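Local coordinates for FprA (Mycobacterium tuberculosis, PDB 1LQT), which transfers electrons between NADPH and ferredoxin through a bound FAD, and may supply electrons to P450 systems, at residues A35-E40 / R75-G80; P3-I8 / R96-I101. All blocks are in the same frame, centred on the assembly; numbering follows the deposited sequence.

Contact 1. Residues A35-E40 / R75-G80; sequences AVDMLE and RFRFFG. With FAD (flavin-adenine dinucleotide), chain H.
Arg77 grips Asp37 side-on, one nitrogen to each carboxylate oxygen: NE lies 2.8 Å from Asp37 OD1, and NH2 lies 2.9 Å from Asp37 OD2. The two side chains run alongside each other off parallel strands, their planes 29° apart, and a bend at chi3 of Arg77 (-60°) turns the guanidinium edge to the carboxylate. Tyr97 OH also bonds OD2, and Ala403 O takes Arg77 NH2, so each partner of the bridge has a further bond outside the strand pair. On the same face the Phe79 ring brings its edge to Asp37, with CE2 3.9 Å from Asp37 CG, while its CZ, at the ring's edge, sits above the guanidinium plane, offset toward the rim. Leu39 CD2 packs on Phe79 CD2 at 3.7 Å. On the other face Met38 makes a Met-aromatic contact: SD sits at the edge of the Phe76 ring, 5.0 Å from its centroid. Glu40 CB meets Phe78 CE1 at 3.6 Å, and the Glu40 carboxylate accepts both FAD ribose hydroxyls, O3B on OE1 and O2B on OE2. Helix 13-28 packs on Met38, helix 402-413 covers Leu39, Arg77 and Phe79, and strand 4-9 bonds the other edge of strand 34-40.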
ATOM      1  N   ALA A  35       2.710  21.337  18.029  1.00 13.29           N
ATOM      2  CA  ALA A  35       2.079  20.200  18.701  1.00 13.16           C
ATOM      3  C   ALA A  35       1.429  19.419  17.566  1.00 12.17           C
ATOM      4  O   ALA A  35       0.703  19.996  16.763  1.00 13.83           O
ATOM      5  CB  ALA A  35       1.043  20.659  19.691  1.00 14.42           C
ATOM      6  N   VAL A  36       1.660  18.116  17.526  1.00 11.71           N
ATOM      7  CA  VAL A  36       1.139  17.244  16.481  1.00 11.09           C
ATOM      8  C   VAL A  36       0.308  16.118  17.075  1.00 10.51           C
ATOM      9  O   VAL A  36       0.798  15.374  17.910  1.00 10.97           O
ATOM     10  CB  VAL A  36       2.321  16.638  15.695  1.00 11.75           C
ATOM     11  CG1 VAL A  36       1.830  15.603  14.662  1.00 12.76           C
ATOM     12  CG2 VAL A  36       3.160  17.705  15.058  1.00 13.86           C
ATOM     13  N   ASP A  37      -0.946  16.012  16.658  1.00 10.49           N
ATOM     14  CA  ASP A  37      -1.841  14.918  17.002  1.00 10.38           C
ATOM     15  C   ASP A  37      -2.070  14.113  15.738  1.00 10.16           C
ATOM     16  O   ASP A  37      -2.497  14.639  14.720  1.00 11.16           O
ATOM     17  CB  ASP A  37      -3.183  15.440  17.503  1.00 10.80           C
ATOM     18  CG  ASP A  37      -3.137  16.016  18.896  1.00 10.77           C
ATOM     19  OD1 ASP A  37      -2.151  15.770  19.611  1.00 11.88           O
ATOM     20  OD2 ASP A  37      -4.101  16.709  19.280  1.00 12.61           O
ATOM     21  N   MET A  38      -1.791  12.827  15.817  1.00  9.84           N
ATOM     22  CA  MET A  38      -1.940  11.905  14.709  1.00  8.95           C
ATOM     23  C   MET A  38      -3.105  10.990  14.974  1.00  8.93           C
ATOM     24  O   MET A  38      -3.138  10.313  15.995  1.00 10.18           O
ATOM     25  CB  MET A  38      -0.643  11.124  14.561  1.00  9.99           C
ATOM     26  CG  MET A  38      -0.646  10.176  13.418  1.00 10.68           C
ATOM     27  SD  MET A  38       0.961   9.346  13.186  1.00 11.57           S
ATOM     28  CE  MET A  38       1.948  10.584  12.463  1.00 12.60           C
ATOM     29  N   LEU A  39      -4.080  11.004  14.072  1.00  8.82           N
ATOM     30  CA  LEU A  39      -5.301  10.226  14.169  1.00  8.92           C
ATOM     31  C   LEU A  39      -5.268   9.127  13.147  1.00  9.29           C
ATOM     32  O   LEU A  39      -5.135   9.393  11.967  1.00 11.89           O
ATOM     33  CB  LEU A  39      -6.510  11.129  13.853  1.00 10.11           C
ATOM     34  CG  LEU A  39      -6.592  12.431  14.659  1.00 14.14           C
ATOM     35  CD1 LEU A  39      -7.957  13.096  14.348  1.00 16.15           C
ATOM     36  CD2 LEU A  39      -6.337  12.322  16.067  1.00 15.84           C
ATOM     37  N   GLU A  40      -5.431   7.897  13.583  1.00  8.99           N
ATOM     38  CA  GLU A  40      -5.279   6.730  12.731  1.00  8.60           C
ATOM     39  C   GLU A  40      -6.492   5.834  12.851  1.00  7.93           C
ATOM     40  O   GLU A  40      -6.937   5.496  13.938  1.00  8.53           O
ATOM     41  CB  GLU A  40      -4.025   5.968  13.138  1.00  8.60           C
ATOM     42  CG  GLU A  40      -3.917   4.539  12.590  1.00  8.02           C
ATOM     43  CD  GLU A  40      -3.938   4.451  11.075  1.00  8.00           C
ATOM     44  OE1 GLU A  40      -3.217   5.241  10.432  1.00  8.19           O
ATOM     45  OE2 GLU A  40      -4.680   3.582  10.556  1.00  8.38           O
ATOM     46  N   ARG A  75       5.768  16.474  22.156  1.00 12.18           N
ATOM     47  CA  ARG A  75       4.824  17.316  21.418  1.00 12.19           C
ATOM     48  C   ARG A  75       3.892  16.504  20.510  1.00 11.93           C
ATOM     49  O   ARG A  75       3.005  17.058  19.893  1.00 12.59           O
ATOM     50  CB  ARG A  75       5.628  18.272  20.548  1.00 12.53           C
ATOM     51  CG  ARG A  75       6.483  19.266  21.345  1.00 13.49           C
ATOM     52  CD  ARG A  75       7.418  20.060  20.492  1.00 13.69           C
ATOM     53  NE  ARG A  75       8.469  19.231  19.932  1.00 13.19           N
ATOM     54  CZ  ARG A  75       9.446  19.679  19.166  1.00 13.53           C
ATOM     55  NH1 ARG A  75       9.525  20.957  18.815  1.00 15.25           N
ATOM     56  NH2 ARG A  75      10.368  18.841  18.730  1.00 14.55           N
ATOM     57  N   PHE A  76       4.134  15.195  20.431  1.00 11.89           N
ATOM     58  CA  PHE A  76       3.415  14.282  19.550  1.00 11.43           C
ATOM     59  C   PHE A  76       2.474  13.405  20.346  1.00 11.75           C
ATOM     60  O   PHE A  76       2.878  12.848  21.377  1.00 13.42           O
ATOM     61  CB  PHE A  76       4.448  13.390  18.860  1.00 12.24           C
ATOM     62  CG  PHE A  76       3.865  12.367  17.932  1.00 12.85           C
ATOM     63  CD1 PHE A  76       3.419  11.160  18.395  1.00 14.33           C
ATOM     64  CD2 PHE A  76       3.842  12.604  16.566  1.00 15.50           C
ATOM     65  CE1 PHE A  76       2.883  10.227  17.492  1.00 15.87           C
ATOM     66  CE2 PHE A  76       3.336  11.690  15.687  1.00 17.82           C
ATOM     67  CZ  PHE A  76       2.846  10.535  16.143  1.00 17.07           C
ATOM     68  N   ARG A  77       1.253  13.226  19.836  1.00 11.69           N
ATOM     69  CA  ARG A  77       0.296  12.284  20.406  1.00 12.30           C
ATOM     70  C   ARG A  77      -0.280  11.443  19.254  1.00 11.68           C
ATOM     71  O   ARG A  77      -0.489  11.949  18.158  1.00 11.80           O
ATOM     72  CB  ARG A  77      -0.843  12.990  21.126  1.00 12.55           C
ATOM     73  CG  ARG A  77      -0.400  13.841  22.287  1.00 13.47           C
ATOM     74  CD  ARG A  77      -1.527  14.380  23.150  1.00 14.70           C
ATOM     75  NE  ARG A  77      -2.441  15.226  22.382  1.00 13.97           N
ATOM     76  CZ  ARG A  77      -3.413  15.940  22.930  1.00 14.09           C
ATOM     77  NH1 ARG A  77      -3.605  15.879  24.228  1.00 15.58           N
ATOM     78  NH2 ARG A  77      -4.192  16.692  22.186  1.00 15.00           N
ATOM     79  N   PHE A  78      -0.572  10.186  19.562  1.00 11.16           N
ATOM     80  CA  PHE A  78      -1.233   9.253  18.663  1.00 10.41           C
ATOM     81  C   PHE A  78      -2.593   8.849  19.207  1.00  9.84           C
ATOM     82  O   PHE A  78      -2.726   8.548  20.381  1.00 11.52           O
ATOM     83  CB  PHE A  78      -0.378   8.001  18.541  1.00 11.42           C
ATOM     84  CG  PHE A  78      -0.978   6.884  17.701  1.00 10.70           C
ATOM     85  CD1 PHE A  78      -0.922   6.929  16.326  1.00 10.62           C
ATOM     86  CD2 PHE A  78      -1.527   5.755  18.291  1.00 11.01           C
ATOM     87  CE1 PHE A  78      -1.422   5.883  15.585  1.00 10.80           C
ATOM     88  CE2 PHE A  78      -2.024   4.713  17.549  1.00 10.63           C
ATOM     89  CZ  PHE A  78      -1.982   4.766  16.193  1.00 10.71           C
ATOM     90  N   PHE A  79      -3.585   8.831  18.341  1.00  9.80           N
ATOM     91  CA  PHE A  79      -4.918   8.379  18.667  1.00 10.18           C
ATOM     92  C   PHE A  79      -5.358   7.403  17.580  1.00  9.60           C
ATOM     93  O   PHE A  79      -5.795   7.807  16.498  1.00 10.48           O
ATOM     94  CB  PHE A  79      -5.887   9.543  18.732  1.00 10.83           C
ATOM     95  CG  PHE A  79      -5.523  10.604  19.740  1.00 11.60           C
ATOM     96  CD1 PHE A  79      -5.972  10.538  21.049  1.00 14.63           C
ATOM     97  CD2 PHE A  79      -4.748  11.682  19.389  1.00 11.21           C
ATOM     98  CE1 PHE A  79      -5.685  11.542  21.963  1.00 15.59           C
ATOM     99  CE2 PHE A  79      -4.440  12.677  20.331  1.00 12.99           C
ATOM    100  CZ  PHE A  79      -4.906  12.583  21.598  1.00 15.17           C
ATOM    101  N   GLY A  80      -5.225   6.127  17.889  1.00  9.59           N
ATOM    102  CA  GLY A  80      -5.644   5.075  16.987  1.00  9.56           C
ATOM    103  C   GLY A  80      -7.085   4.675  17.182  1.00  9.14           C
ATOM    104  O   GLY A  80      -7.731   5.044  18.156  1.00  9.46           O
TER
HETATM  105  PA  FAD H2457      -0.207   4.494   3.819  1.00  8.02           P
HETATM  106  O1A FAD H2457      -1.251   3.719   3.122  1.00  8.20           O
HETATM  107  O2A FAD H2457       1.076   3.847   4.189  1.00  7.84           O
HETATM  108  O5B FAD H2457      -0.823   5.082   5.173  1.00  7.94           O
HETATM  109  C5B FAD H2457      -2.153   5.617   5.181  1.00  7.87           C
HETATM  110  C4B FAD H2457      -2.642   5.535   6.622  1.00  7.90           C
HETATM  111  O4B FAD H2457      -3.828   6.321   6.706  1.00  8.01           O
HETATM  112  C3B FAD H2457      -3.010   4.118   7.078  1.00  8.20           C
HETATM  113  O3B FAD H2457      -2.455   3.800   8.333  1.00  8.05           O
HETATM  114  C2B FAD H2457      -4.516   4.155   7.093  1.00  8.02           C
HETATM  115  O2B FAD H2457      -5.144   3.228   7.948  1.00  7.90           O
HETATM  116  C1B FAD H2457      -4.783   5.616   7.476  1.00  7.97           C
HETATM  117  N9A FAD H2457      -6.107   6.109   7.121  1.00  8.30           N
HETATM  118  C8A FAD H2457      -6.723   5.976   5.906  1.00  8.30           C
HETATM  119  N7A FAD H2457      -7.920   6.549   5.890  1.00  9.15           N
HETATM  120  C5A FAD H2457      -8.093   7.042   7.169  0.50  8.27           C
HETATM  121  C6A FAD H2457      -9.157   7.729   7.757  1.00  9.63           C
HETATM  122  N6A FAD H2457     -10.257   8.087   7.112  1.00 10.73           N
HETATM  123  N1A FAD H2457      -9.007   8.093   9.061  1.00  9.12           N
HETATM  124  C2A FAD H2457      -7.857   7.784   9.718  1.00  8.79           C
HETATM  125  N3A FAD H2457      -6.800   7.133   9.213  1.00  8.93           N
HETATM  126  C4A FAD H2457      -6.967   6.783   7.934  0.50  8.33           C
HETATM  127  N1  FAD H2457       7.667   0.590  -0.390  1.00 10.26           N
HETATM  128  C2  FAD H2457       8.962   0.254  -0.130  1.00 10.74           C
HETATM  129  O2  FAD H2457       9.820   1.106  -0.006  1.00 11.76           O
HETATM  130  N3  FAD H2457       9.297  -1.087  -0.034  1.00 11.52           N
HETATM  131  C4  FAD H2457       8.394  -2.108  -0.098  1.00 10.61           C
HETATM  132  O4  FAD H2457       8.756  -3.298   0.035  1.00 12.30           O
HETATM  133  C4X FAD H2457       7.057  -1.752  -0.313  0.50  9.92           C
HETATM  134  N5  FAD H2457       6.078  -2.719  -0.368  1.00 10.25           N
HETATM  135  C5X FAD H2457       4.779  -2.359  -0.619  0.50  9.73           C
HETATM  136  C6  FAD H2457       3.804  -3.321  -0.703  1.00  9.61           C
HETATM  137  C7  FAD H2457       2.494  -3.017  -1.029  1.00  9.98           C
HETATM  138  C7M FAD H2457       1.456  -4.103  -1.092  1.00 10.88           C
HETATM  139  C8  FAD H2457       2.161  -1.674  -1.243  1.00  9.28           C
HETATM  140  C8M FAD H2457       0.759  -1.285  -1.623  1.00 10.11           C
HETATM  141  C9  FAD H2457       3.133  -0.681  -1.139  1.00  9.60           C
HETATM  142  C9A FAD H2457       4.447  -1.004  -0.828  1.00  9.46           C
HETATM  143  N10 FAD H2457       5.444  -0.026  -0.740  1.00  9.41           N
HETATM  144  C10 FAD H2457       6.737  -0.392  -0.461  1.00  9.50           C
HETATM  145  C1' FAD H2457       5.138   1.425  -0.895  1.00  9.49           C
HETATM  146  C2' FAD H2457       4.753   2.059   0.441  1.00  9.15           C
HETATM  147  O2' FAD H2457       3.828   1.214   1.078  1.00  9.52           O
HETATM  148  C3' FAD H2457       4.128   3.446   0.194  1.00  8.77           C
HETATM  149  O3' FAD H2457       5.067   4.321  -0.423  1.00  9.65           O
HETATM  150  C4' FAD H2457       3.711   4.208   1.453  1.00  8.31           C
HETATM  151  O4' FAD H2457       3.233   3.325   2.463  1.00  8.62           O
HETATM  152  C5' FAD H2457       2.641   5.247   1.118  1.00  8.25           C
HETATM  153  O5' FAD H2457       2.492   6.026   2.312  1.00  7.96           O
HETATM  154  P   FAD H2457       1.192   6.855   2.689  1.00  8.33           P
HETATM  155  O1P FAD H2457       1.538   7.492   3.980  1.00  8.04           O
HETATM  156  O2P FAD H2457       0.717   7.737   1.581  1.00  8.59           O
HETATM  157  O3P FAD H2457       0.031   5.792   2.879  1.00  7.88           O
HETATM  158  O   HOH W   1       0.214  16.973  20.530  1.00 15.19           O

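Contact 2. Residues P3-I8 / R96-I101; sequences PYYIAI and RYDAVI
Strands 4-9 and 99-102 are parallel neighbours in the FAD-binding Rossmann-type sheet, and here Ala7 lies against Tyr97 where the chain leaves helix 90-96. Ala7 CB stands almost exactly over the centre of the Tyr97 ring, 3.5 Å from its centroid and 6° off the normal, a CH-pi contact. Tyr97 CG is anti to its carbonyl carbon (chi1 -71°), which swings the ring across strand 4-9 with one face to Ala7 and Tyr5 O at its edge, and leaves the hydroxyl to bond Asp37. Asp98 takes over at the start of the strand pair: its OD1 accepts Tyr5 N at 2.8 Å, in a nearly straight bond that uses the anti lone pair. Arg2 forms a salt bridge to the same oxygen, so two donors hold it. The Tyr4 ring turns an edge to this carboxylate, the planes 83° apart, with CD1 3.8 Å from Asp98 CG. A weak, bent bond from Asp98 N to Tyr5 O precedes the regular ladder, in which Ala7 N donates to Ala99 O at 3.1 Å and Ala7 O accepts Ile101 N at 2.8 Å. On the face opposite Ala7, Ile6 CG2 meets Ile101 CD1 at 4.2 Å and Ile6 CD1 reaches Ala99 CB. Helices 13-28 and 370-391 pack on this isoleucine side. The strand order 76-80, 34-40, 4-9, 99-102 (3-2-1-4), with strand 4-9 central and running through a Gly10/Gly12 turn consistent with GxGxxA into helix 13-28, is the Rossmann-type arrangement.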
ATOM      1  N   PRO A   3       1.837  26.805  20.995  1.00 15.88           N
ATOM      2  CA  PRO A   3       2.302  26.159  19.775  1.00 14.59           C
ATOM      3  C   PRO A   3       1.180  26.193  18.743  1.00 13.14           C
ATOM      4  O   PRO A   3       0.022  26.366  19.088  1.00 14.38           O
ATOM      5  CB  PRO A   3       2.551  24.714  20.228  1.00 14.62           C
ATOM      6  CG  PRO A   3       1.575  24.499  21.302  1.00 16.60           C
ATOM      7  CD  PRO A   3       1.459  25.825  22.032  1.00 16.74           C
ATOM      8  N   TYR A   4       1.537  26.004  17.480  1.00 12.82           N
ATOM      9  CA  TYR A   4       0.550  25.629  16.487  1.00 12.60           C
ATOM     10  C   TYR A   4       0.143  24.190  16.764  1.00 12.39           C
ATOM     11  O   TYR A   4       0.973  23.379  17.172  1.00 13.78           O
ATOM     12  CB  TYR A   4       1.128  25.716  15.080  1.00 13.12           C
ATOM     13  CG  TYR A   4       1.362  27.133  14.603  1.00 13.48           C
ATOM     14  CD1 TYR A   4       0.325  28.027  14.491  1.00 16.42           C
ATOM     15  CD2 TYR A   4       2.613  27.554  14.218  1.00 16.16           C
ATOM     16  CE1 TYR A   4       0.537  29.316  14.042  1.00 16.69           C
ATOM     17  CE2 TYR A   4       2.818  28.845  13.729  1.00 17.38           C
ATOM     18  CZ  TYR A   4       1.765  29.715  13.658  1.00 16.49           C
ATOM     19  OH  TYR A   4       1.934  31.007  13.200  1.00 19.29           O
ATOM     20  N   TYR A   5      -1.125  23.893  16.518  1.00 11.98           N
ATOM     21  CA  TYR A   5      -1.682  22.563  16.707  1.00 12.15           C
ATOM     22  C   TYR A   5      -1.991  22.025  15.323  1.00 11.02           C
ATOM     23  O   TYR A   5      -2.811  22.584  14.581  1.00 11.38           O
ATOM     24  CB  TYR A   5      -2.969  22.617  17.508  1.00 13.53           C
ATOM     25  CG  TYR A   5      -2.746  23.052  18.914  1.00 15.56           C
ATOM     26  CD1 TYR A   5      -2.370  22.141  19.885  1.00 17.96           C
ATOM     27  CD2 TYR A   5      -2.871  24.374  19.275  1.00 17.63           C
ATOM     28  CE1 TYR A   5      -2.134  22.551  21.199  1.00 20.21           C
ATOM     29  CE2 TYR A   5      -2.644  24.786  20.590  1.00 19.62           C
ATOM     30  CZ  TYR A   5      -2.269  23.868  21.520  1.00 21.14           C
ATOM     31  OH  TYR A   5      -2.043  24.267  22.820  1.00 26.17           O
ATOM     32  N   ILE A   6      -1.338  20.920  14.997  1.00 10.42           N
ATOM     33  CA  ILE A   6      -1.532  20.275  13.699  1.00 10.20           C
ATOM     34  C   ILE A   6      -2.076  18.878  13.913  1.00 10.09           C
ATOM     35  O   ILE A   6      -1.558  18.121  14.707  1.00 11.51           O
ATOM     36  CB  ILE A   6      -0.191  20.149  12.956  1.00 10.83           C
ATOM     37  CG1 ILE A   6       0.636  21.444  13.017  1.00 11.75           C
ATOM     38  CG2 ILE A   6      -0.427  19.715  11.523  1.00 11.34           C
ATOM     39  CD1 ILE A   6       0.025  22.630  12.404  1.00 13.07           C
ATOM     40  N   ALA A   7      -3.126  18.560  13.168  1.00  9.83           N
ATOM     41  CA  ALA A   7      -3.650  17.194  13.143  1.00  9.56           C
ATOM     42  C   ALA A   7      -3.157  16.546  11.875  1.00  9.40           C
ATOM     43  O   ALA A   7      -3.166  17.156  10.809  1.00  9.99           O
ATOM     44  CB  ALA A   7      -5.159  17.177  13.131  1.00 10.71           C
ATOM     45  N   ILE A   8      -2.759  15.281  12.001  1.00  8.99           N
ATOM     46  CA  ILE A   8      -2.366  14.467  10.845  1.00  8.91           C
ATOM     47  C   ILE A   8      -3.287  13.274  10.849  1.00  8.92           C
ATOM     48  O   ILE A   8      -3.417  12.587  11.862  1.00  9.71           O
ATOM     49  CB  ILE A   8      -0.891  14.053  10.907  1.00  9.24           C
ATOM     50  CG1 ILE A   8       0.023  15.272  10.949  1.00  9.80           C
ATOM     51  CG2 ILE A   8      -0.567  13.165   9.721  1.00 10.18           C
ATOM     52  CD1 ILE A   8       1.458  14.923  11.125  1.00 10.69           C
ATOM     53  N   ARG A  96     -10.609  22.800  15.125  1.00 13.79           N
ATOM     54  CA  ARG A  96      -9.852  22.532  16.319  1.00 14.11           C
ATOM     55  C   ARG A  96      -8.347  22.566  16.198  1.00 13.39           C
ATOM     56  O   ARG A  96      -7.646  22.475  17.203  1.00 14.97           O
ATOM     57  CB  ARG A  96     -10.270  21.182  16.868  1.00 14.39           C
ATOM     58  CG  ARG A  96     -11.588  21.224  17.513  1.00 15.91           C
ATOM     59  CD  ARG A  96     -12.040  19.876  17.862  1.00 16.41           C
ATOM     60  NE  ARG A  96     -13.254  19.934  18.618  1.00 20.01           N
ATOM     61  CZ  ARG A  96     -14.437  20.053  18.099  1.00 17.03           C
ATOM     62  NH1 ARG A  96     -14.599  20.130  16.772  1.00 18.54           N
ATOM     63  NH2 ARG A  96     -15.462  20.143  18.927  1.00 20.88           N
ATOM     64  N   TYR A  97      -7.841  22.662  14.979  1.00 12.27           N
ATOM     65  CA  TYR A  97      -6.436  22.667  14.722  1.00 11.75           C
ATOM     66  C   TYR A  97      -6.104  23.820  13.812  1.00 11.40           C
ATOM     67  O   TYR A  97      -6.941  24.259  13.026  1.00 12.71           O
ATOM     68  CB  TYR A  97      -6.031  21.325  14.076  1.00 11.05           C
ATOM     69  CG  TYR A  97      -6.090  20.157  15.030  1.00 11.11           C
ATOM     70  CD1 TYR A  97      -7.251  19.423  15.202  1.00 11.21           C
ATOM     71  CD2 TYR A  97      -4.992  19.822  15.794  1.00 10.78           C
ATOM     72  CE1 TYR A  97      -7.298  18.383  16.081  1.00 12.04           C
ATOM     73  CE2 TYR A  97      -5.031  18.768  16.683  1.00 11.59           C
ATOM     74  CZ  TYR A  97      -6.180  18.054  16.835  1.00 12.08           C
ATOM     75  OH  TYR A  97      -6.247  16.979  17.693  1.00 13.74           O
ATOM     76  N   ASP A  98      -4.884  24.324  13.928  1.00 11.52           N
ATOM     77  CA  ASP A  98      -4.409  25.346  12.999  1.00 11.63           C
ATOM     78  C   ASP A  98      -4.348  24.847  11.570  1.00 11.32           C
ATOM     79  O   ASP A  98      -4.648  25.587  10.638  1.00 12.57           O
ATOM     80  CB  ASP A  98      -3.065  25.894  13.442  1.00 12.01           C
ATOM     81  CG  ASP A  98      -3.166  26.656  14.749  1.00 11.97           C
ATOM     82  OD1 ASP A  98      -2.667  26.130  15.769  1.00 13.34           O
ATOM     83  OD2 ASP A  98      -3.744  27.749  14.772  1.00 14.30           O
ATOM     84  N   ALA A  99      -3.945  23.586  11.404  1.00 11.39           N
ATOM     85  CA  ALA A  99      -3.932  22.965  10.083  1.00 10.69           C
ATOM     86  C   ALA A  99      -4.109  21.474  10.268  1.00  9.99           C
ATOM     87  O   ALA A  99      -3.826  20.929  11.329  1.00  9.93           O
ATOM     88  CB  ALA A  99      -2.655  23.262   9.373  1.00 11.74           C
ATOM     89  N   VAL A 100      -4.581  20.830   9.193  1.00  9.92           N
ATOM     90  CA  VAL A 100      -4.837  19.405   9.185  1.00  9.61           C
ATOM     91  C   VAL A 100      -4.183  18.854   7.930  1.00  9.90           C
ATOM     92  O   VAL A 100      -4.371  19.373   6.845  1.00 10.76           O
ATOM     93  CB  VAL A 100      -6.338  19.095   9.170  1.00 10.62           C
ATOM     94  CG1 VAL A 100      -6.576  17.604   9.331  1.00 10.64           C
ATOM     95  CG2 VAL A 100      -7.100  19.888  10.269  1.00 11.44           C
ATOM     96  N   ILE A 101      -3.418  17.779   8.106  1.00  9.58           N
ATOM     97  CA  ILE A 101      -2.760  17.093   6.992  1.00  9.05           C
ATOM     98  C   ILE A 101      -3.403  15.729   6.814  1.00  8.59           C
ATOM     99  O   ILE A 101      -3.395  14.914   7.732  1.00  9.26           O
ATOM    100  CB  ILE A 101      -1.272  16.922   7.241  1.00  9.19           C
ATOM    101  CG1 ILE A 101      -0.573  18.262   7.519  1.00  9.85           C
ATOM    102  CG2 ILE A 101      -0.640  16.222   6.075  1.00 10.16           C
ATOM    103  CD1 ILE A 101       0.857  18.119   7.870  1.00 10.62           C
TER

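In the fold
Contacts 1 and 2 are successive strand pairs of one sheet, joined where strands 4-9 and 34-40 lie side by side, with centres about 10 Å apart; along the chain, contact 1 is nested inside the loop closed by contact 2. Leu39 N lies 2.8 Å from Ile8 O, probably hydrogen-bonded across the central strands, and Val36 CG1 packs 3.6 Å from Ile8 CD1. On the opposite face the Tyr97 side chain reaches across strand 4-9, and its OH is hydrogen-bonded to Asp37 OD2 (2.7 Å), linking the two pairs. The FAD lies toward the C-terminal ends of these strands: Glu40 bonds its ribose, whereas the nearest atoms of the Ile8 side chain and the FAD are about 8 Å apart.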